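Local coordinates for protein PTS system, IIA component (Enterococcus faecalis, PDB 3BED) that probably acts as a transferase, as the mannose/sorbose-specific IIA component of a sugar phosphotransferase system, at residues E18-L21 / A22-M26. Residues are numbered along the deposited sequence; the frame is centred on the assembly and turned at random. Where two conformers were deposited one is given.
Sequences EETL and ASTQM
The side-chain amide of Gln25 lies with one face over Leu21, its plane roughly facing CG of the leucine (CD to CG 4.0 Å), while NE2 is hydrogen-bonded to the backbone O of Ala32. On helix 16-28, the helical arm of the beta-alpha-beta unit between strands 7-13 and 35-39, this pair illustrates how residues four apart pack. The two side chains cross obliquely: Leu21 sends CG anti to its own backbone N (chi1 -179°), and the extended Gln25 chain brings NE2 to 3.8 Å from that CG. Leu21 also packs on Ile36, so its side chain joins the helix to strand 35-39.

A second plane, the peptide carbonyl of Thr20, is approached on both faces. Backbone N of Thr24 bonds to Thr20 O at 2.9 Å in the regular helical pattern, and in the conformer described OG1 of Thr24 donates to the same oxygen from the opposite face, lying above the carbonyl plane. That second bond gives the hydroxyl of this conformer a partner within the helix, beside helix 97-105, where Thr24 meets Leu97, Ala100 and Ala104. The Thr20 hydroxyl turns instead to the O of Met16.

On another side of the helix a carboxylate and a hydroxyl meet through water. The bend at chi2 (-65°) folds the Glu19 chain so that OE1 lies near Ala22 CB at 3.8 Å, while OE2 forms a salt bridge with Arg15. Ser23 OG is hydrogen-bonded to His13 O of the second subunit, so this side belongs to the dimer interface. One water joins the two residues, donating to Glu19 OE1 at 2.7 Å and to Ser23 OG at 2.9 Å.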
ATOM      1  N   GLU A  18       9.022  -4.141   1.702  1.00 18.73           N
ATOM      2  CA  GLU A  18      10.087  -4.584   0.807  0.50 19.10           C
ATOM      3  C   GLU A  18       9.626  -4.515  -0.647  1.00 18.45           C
ATOM      4  O   GLU A  18      10.309  -3.974  -1.502  1.00 18.66           O
ATOM      5  CB  GLU A  18      10.449  -6.023   1.148  0.50 20.59           C
ATOM      6  CG  GLU A  18      11.496  -6.624   0.288  0.50 22.50           C
ATOM      7  CD  GLU A  18      12.102  -7.822   0.970  0.50 28.95           C
ATOM      8  OE1 GLU A  18      11.445  -8.881   0.995  0.50 24.56           O
ATOM      9  OE2 GLU A  18      13.224  -7.702   1.495  0.50 26.88           O
ATOM     10  N   GLU A  19       8.451  -5.095  -0.921  1.00 17.54           N
ATOM     11  CA  GLU A  19       7.990  -5.128  -2.305  1.00 16.53           C
ATOM     12  C   GLU A  19       7.478  -3.771  -2.773  1.00 17.56           C
ATOM     13  O   GLU A  19       7.485  -3.496  -3.959  1.00 18.26           O
ATOM     14  CB  GLU A  19       6.897  -6.213  -2.501  1.00 17.19           C
ATOM     15  CG  GLU A  19       7.451  -7.631  -2.267  1.00 18.68           C
ATOM     16  CD  GLU A  19       8.507  -8.034  -3.299  1.00 22.12           C
ATOM     17  OE1 GLU A  19       8.671  -7.337  -4.347  1.00 23.20           O
ATOM     18  OE2 GLU A  19       9.205  -9.049  -3.040  1.00 26.28           O
ATOM     19  N   THR A  20       7.010  -2.948  -1.835  1.00 16.75           N
ATOM     20  CA  THR A  20       6.632  -1.577  -2.192  1.00 15.99           C
ATOM     21  C   THR A  20       7.856  -0.822  -2.729  1.00 16.63           C
ATOM     22  O   THR A  20       7.749  -0.122  -3.756  1.00 16.52           O
ATOM     23  CB  THR A  20       5.998  -0.840  -1.005  1.00 16.00           C
ATOM     24  OG1 THR A  20       4.852  -1.577  -0.562  1.00 17.50           O
ATOM     25  CG2 THR A  20       5.513   0.535  -1.435  1.00 17.28           C
ATOM     26  N   LEU A  21       8.997  -0.946  -2.035  1.00 17.31           N
ATOM     27  CA  LEU A  21      10.225  -0.327  -2.544  1.00 17.71           C
ATOM     28  C   LEU A  21      10.607  -0.879  -3.928  1.00 17.91           C
ATOM     29  O   LEU A  21      10.953  -0.125  -4.817  1.00 16.90           O
ATOM     30  CB  LEU A  21      11.388  -0.509  -1.554  1.00 18.49           C
ATOM     31  CG  LEU A  21      12.710   0.126  -1.989  1.00 19.96           C
ATOM     32  CD1 LEU A  21      12.572   1.628  -2.204  1.00 20.93           C
ATOM     33  CD2 LEU A  21      13.836  -0.206  -0.987  1.00 20.51           C
ATOM     34  N   ALA A  22      10.558  -2.202  -4.083  1.00 16.49           N
ATOM     35  CA  ALA A  22      10.924  -2.830  -5.381  1.00 17.40           C
ATOM     36  C   ALA A  22      10.058  -2.287  -6.501  1.00 17.90           C
ATOM     37  O   ALA A  22      10.567  -1.904  -7.546  1.00 19.27           O
ATOM     38  CB  ALA A  22      10.800  -4.337  -5.293  1.00 17.59           C
ATOM     39  N   SER A  23       8.766  -2.205  -6.255  1.00 17.70           N
ATOM     40  CA  SER A  23       7.827  -1.648  -7.242  1.00 18.13           C
ATOM     41  C   SER A  23       8.129  -0.169  -7.545  1.00 17.56           C
ATOM     42  O   SER A  23       8.056   0.292  -8.686  1.00 18.71           O
ATOM     43  CB  SER A  23       6.396  -1.826  -6.746  1.00 18.80           C
ATOM     44  OG  SER A  23       6.066  -3.218  -6.691  1.00 22.74           O
ATOM     45  N   THR A  24       8.426   0.600  -6.496  1.00 16.80           N
ATOM     46  CA  THR A  24       8.800   2.013  -6.654  0.70 15.12           C
ATOM     47  C   THR A  24      10.019   2.142  -7.551  1.00 16.92           C
ATOM     48  O   THR A  24      10.073   3.006  -8.398  1.00 18.09           O
ATOM     49  CB  THR A  24       9.123   2.650  -5.263  0.70 15.01           C
ATOM     50  OG1 THR A  24       7.952   2.595  -4.447  0.70 13.98           O
ATOM     51  CG2 THR A  24       9.558   4.095  -5.405  0.70 14.86           C
ATOM     52  N   GLN A  25      11.024   1.292  -7.319  1.00 17.33           N
ATOM     53  CA  GLN A  25      12.245   1.440  -8.118  1.00 17.90           C
ATOM     54  C   GLN A  25      11.939   1.155  -9.605  1.00 19.77           C
ATOM     55  O   GLN A  25      12.519   1.764 -10.502  1.00 20.20           O
ATOM     56  CB  GLN A  25      13.335   0.488  -7.564  1.00 16.91           C
ATOM     57  CG  GLN A  25      13.933   1.014  -6.251  1.00 21.60           C
ATOM     58  CD  GLN A  25      14.634  -0.069  -5.455  1.00 25.43           C
ATOM     59  OE1 GLN A  25      14.436  -1.265  -5.697  1.00 28.55           O
ATOM     60  NE2 GLN A  25      15.477   0.343  -4.517  1.00 29.43           N
HETATM   61  N   MSE A  26      10.982   0.271  -9.849  1.00 19.56           N
HETATM   62  CA  MSE A  26      10.616  -0.066 -11.226  1.00 20.03           C
HETATM   63  C   MSE A  26       9.786   0.997 -11.945  1.00 19.50           C
HETATM   64  O   MSE A  26       9.583   0.922 -13.171  1.00 20.12           O
HETATM   65  CB  MSE A  26       9.949  -1.434 -11.284  1.00 19.55           C
HETATM   66  CG  MSE A  26      10.925  -2.606 -10.992  1.00 23.12           C
HETATM   67 SE   MSE A  26      12.068  -2.949 -12.540  0.75 24.04          SE
HETATM   68  CE  MSE A  26      10.706  -3.761 -13.695  1.00 26.80           C
TER
HETATM   69  O   HOH W   1       7.456  -5.755  -6.192  1.00 19.58           O